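Long-range contact in surface protein SPB1 (Streptococcus agalactiae, PDB 4UZG), which probably forms the shaft of the group B streptococcal type 2b pilus, its subunits being joined covalently by sortases: residues 187-192 / 238-243. Sequence-based numbering, arbitrary orientation.
Sequences AIFVLK and LVEKKA
The ring of F189 leans over the neighbouring strand and overlaps the start of the E240 side chain, CE2 standing 3.8 Å from E240 CB while E240 CG sits over one face, displaced to the ring's margin. With CG anti to the carbonyl carbon (chi1 -75°), the ring swings toward the neighbouring strand, and its CD2 also comes within 4.1 Å of L238 CB. On this same face L191 CD1 meets L238 CD2, and K175, V277 and P275 of strands 169-177 and 273-279 pack against the layer. The carboxylate of E240 is engaged beyond the pair, OE1 accepting a hydrogen bond from L250 N. Strands 188-192 and 234-240 are central neighbours in the four-stranded antiparallel sheet of the prealbumin-like domain, and their pairing illustrates the classic beta bulge: K241 and K242 together face I188. I188 O takes two bonds from the same face of its carbonyl plane, a short one from K241 N at 2.7 Å and a longer one from K242 N at 3.2 Å. I188 N returns a bond to a lone pair of K242 O, in the plane of that carbonyl. Past the bulge the ladder is regular, V190 N bonding to V239 O and V239 N to V190 O, each at 3.0 Å. Across the sheet's other face, V190 CG2 touches V239 CB, and V190 CG1 rests on K241 CG. The K241 chain curls back on itself and carries NZ to a salt bridge with E212. K242 passes slantwise over I188 instead: its CG is anti to the backbone N (chi1 -175°), and a bend at chi3 brings CE to a tight 3.4 Å from I188 CD1.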
ATOM      1  N   ALA A 187     -24.013   7.962  18.210  1.00  6.32           N
ATOM      2  CA  ALA A 187     -23.642   6.589  18.564  1.00  6.33           C
ATOM      3  C   ALA A 187     -22.124   6.479  18.556  1.00  6.16           C
ATOM      4  O   ALA A 187     -21.469   7.105  17.728  1.00  7.73           O
ATOM      5  CB  ALA A 187     -24.210   5.619  17.558  1.00  7.51           C
ATOM      6  N   ILE A 188     -21.580   5.680  19.471  1.00  5.70           N
ATOM      7  CA  ILE A 188     -20.150   5.469  19.551  1.00  6.14           C
ATOM      8  C   ILE A 188     -19.848   4.023  19.183  1.00  5.82           C
ATOM      9  O   ILE A 188     -20.440   3.098  19.757  1.00  6.81           O
ATOM     10  CB  ILE A 188     -19.565   5.787  20.947  1.00  6.58           C
ATOM     11  CG1 ILE A 188     -19.940   7.222  21.348  1.00  7.66           C
ATOM     12  CG2 ILE A 188     -18.047   5.567  20.968  1.00  8.04           C
ATOM     13  CD1 ILE A 188     -19.517   7.592  22.746  1.00  9.14           C
ATOM     14  N   PHE A 189     -18.915   3.836  18.250  1.00  6.00           N
ATOM     15  CA  PHE A 189     -18.442   2.518  17.827  1.00  5.80           C
ATOM     16  C   PHE A 189     -16.946   2.406  17.985  1.00  5.54           C
ATOM     17  O   PHE A 189     -16.202   3.393  17.877  1.00  6.45           O
ATOM     18  CB  PHE A 189     -18.765   2.288  16.345  1.00  7.02           C
ATOM     19  CG  PHE A 189     -20.215   1.998  16.063  1.00  6.83           C
ATOM     20  CD1 PHE A 189     -21.137   3.033  15.937  1.00  8.96           C
ATOM     21  CD2 PHE A 189     -20.682   0.702  15.970  1.00  7.15           C
ATOM     22  CE1 PHE A 189     -22.454   2.771  15.686  1.00 10.02           C
ATOM     23  CE2 PHE A 189     -22.011   0.446  15.733  1.00  9.15           C
ATOM     24  CZ  PHE A 189     -22.907   1.475  15.608  1.00 10.04           C
ATOM     25  N   VAL A 190     -16.507   1.168  18.174  1.00  5.69           N
ATOM     26  CA  VAL A 190     -15.136   0.763  17.938  1.00  5.59           C
ATOM     27  C   VAL A 190     -15.146  -0.322  16.858  1.00  5.65           C
ATOM     28  O   VAL A 190     -16.175  -0.960  16.614  1.00  6.32           O
ATOM     29  CB  VAL A 190     -14.432   0.289  19.233  1.00  6.68           C
ATOM     30  CG1 VAL A 190     -14.343   1.431  20.227  1.00  7.31           C
ATOM     31  CG2 VAL A 190     -15.102  -0.927  19.856  1.00  6.69           C
ATOM     32  N   LEU A 191     -14.001  -0.502  16.213  1.00  5.81           N
ATOM     33  CA  LEU A 191     -13.854  -1.491  15.144  1.00  5.52           C
ATOM     34  C   LEU A 191     -12.981  -2.637  15.631  1.00  5.23           C
ATOM     35  O   LEU A 191     -11.868  -2.422  16.106  1.00  5.77           O
ATOM     36  CB  LEU A 191     -13.235  -0.865  13.898  1.00  6.22           C
ATOM     37  CG  LEU A 191     -13.269  -1.758  12.648  1.00  6.99           C
ATOM     38  CD1 LEU A 191     -14.676  -1.923  12.146  1.00  7.86           C
ATOM     39  CD2 LEU A 191     -12.373  -1.181  11.549  1.00  7.83           C
ATOM     40  N   LYS A 192     -13.493  -3.849  15.501  1.00  5.52           N
ATOM     41  CA  LYS A 192     -12.753  -5.063  15.807  1.00  5.28           C
ATOM     42  C   LYS A 192     -12.335  -5.759  14.513  1.00  5.34           C
ATOM     43  O   LYS A 192     -13.066  -5.714  13.505  1.00  6.30           O
ATOM     44  CB  LYS A 192     -13.665  -5.971  16.641  1.00  7.45           C
ATOM     45  CG  LYS A 192     -13.027  -7.087  17.421  1.00  9.07           C
ATOM     46  CD  LYS A 192     -14.043  -7.882  18.209  1.00 11.60           C
ATOM     47  CE  LYS A 192     -13.377  -8.947  19.032  1.00 13.55           C
ATOM     48  NZ  LYS A 192     -14.377  -9.658  19.832  1.00 15.78           N
ATOM     49  N   LEU A 238     -18.278  -4.267  13.664  1.00  5.92           N
ATOM     50  CA  LEU A 238     -18.671  -2.984  14.231  1.00  6.24           C
ATOM     51  C   LEU A 238     -19.256  -3.226  15.609  1.00  6.42           C
ATOM     52  O   LEU A 238     -20.270  -3.912  15.727  1.00  8.36           O
ATOM     53  CB  LEU A 238     -19.721  -2.320  13.354  1.00  6.86           C
ATOM     54  CG  LEU A 238     -19.363  -2.175  11.861  1.00  9.75           C
ATOM     55  CD1 LEU A 238     -20.515  -1.573  11.076  1.00 10.46           C
ATOM     56  CD2 LEU A 238     -18.118  -1.399  11.641  1.00 12.62           C
ATOM     57  N   VAL A 239     -18.635  -2.666  16.633  1.00  6.14           N
ATOM     58  CA  VAL A 239     -19.040  -2.876  18.014  1.00  6.98           C
ATOM     59  C   VAL A 239     -19.575  -1.551  18.574  1.00  6.58           C
ATOM     60  O   VAL A 239     -18.832  -0.580  18.707  1.00  6.76           O
ATOM     61  CB  VAL A 239     -17.866  -3.372  18.857  1.00  8.27           C
ATOM     62  CG1 VAL A 239     -18.252  -3.535  20.313  1.00 10.04           C
ATOM     63  CG2 VAL A 239     -17.306  -4.684  18.305  1.00 10.06           C
ATOM     64  N   GLU A 240     -20.857  -1.517  18.911  1.00  7.02           N
ATOM     65  CA  GLU A 240     -21.440  -0.329  19.491  1.00  7.10           C
ATOM     66  C   GLU A 240     -21.081  -0.260  20.963  1.00  7.63           C
ATOM     67  O   GLU A 240     -21.350  -1.187  21.733  1.00  9.89           O
ATOM     68  CB  GLU A 240     -22.945  -0.329  19.315  1.00  7.99           C
ATOM     69  CG  GLU A 240     -23.558   0.991  19.666  1.00  8.54           C
ATOM     70  CD  GLU A 240     -25.054   1.025  19.405  1.00  9.68           C
ATOM     71  OE1 GLU A 240     -25.821   0.358  20.122  1.00 11.14           O
ATOM     72  OE2 GLU A 240     -25.460   1.769  18.483  1.00 10.41           O
ATOM     73  N   LYS A 241     -20.473   0.857  21.346  1.00  7.74           N
ATOM     74  CA  LYS A 241     -20.122   1.143  22.722  1.00  8.78           C
ATOM     75  C   LYS A 241     -21.152   2.028  23.417  1.00  8.73           C
ATOM     76  O   LYS A 241     -21.303   1.935  24.636  1.00 10.67           O
ATOM     77  CB  LYS A 241     -18.755   1.798  22.794  1.00 10.82           C
ATOM     78  CG  LYS A 241     -17.625   0.913  22.318  1.00 16.40           C
ATOM     79  CD  LYS A 241     -17.576  -0.445  23.031  1.00 19.80           C
ATOM     80  CE  LYS A 241     -17.286  -0.350  24.519  1.00 22.62           C
ATOM     81  NZ  LYS A 241     -15.916   0.133  24.853  1.00 24.88           N
ATOM     82  N   LYS A 242     -21.846   2.878  22.671  1.00  8.21           N
ATOM     83  CA  LYS A 242     -22.886   3.753  23.225  1.00  8.73           C
ATOM     84  C   LYS A 242     -23.940   3.919  22.142  1.00  8.11           C
ATOM     85  O   LYS A 242     -23.615   4.283  21.013  1.00  8.20           O
ATOM     86  CB  LYS A 242     -22.328   5.115  23.644  1.00 11.33           C
ATOM     87  CG  LYS A 242     -23.358   6.002  24.338  1.00 16.47           C
ATOM     88  CD  LYS A 242     -22.725   7.302  24.902  1.00 21.74           C
ATOM     89  CE  LYS A 242     -22.597   8.457  23.856  1.00 26.71           C
ATOM     90  NZ  LYS A 242     -22.344   9.892  24.427  1.00 28.37           N
ATOM     91  N   ALA A 243     -25.196   3.631  22.468  1.00  9.87           N
ATOM     92  CA  ALA A 243     -26.274   3.840  21.523  1.00 10.65           C
ATOM     93  C   ALA A 243     -26.617   5.333  21.431  1.00  9.91           C
ATOM     94  O   ALA A 243     -26.334   6.096  22.356  1.00 10.47           O
ATOM     95  CB  ALA A 243     -27.496   3.043  21.948  1.00 14.01           C
TER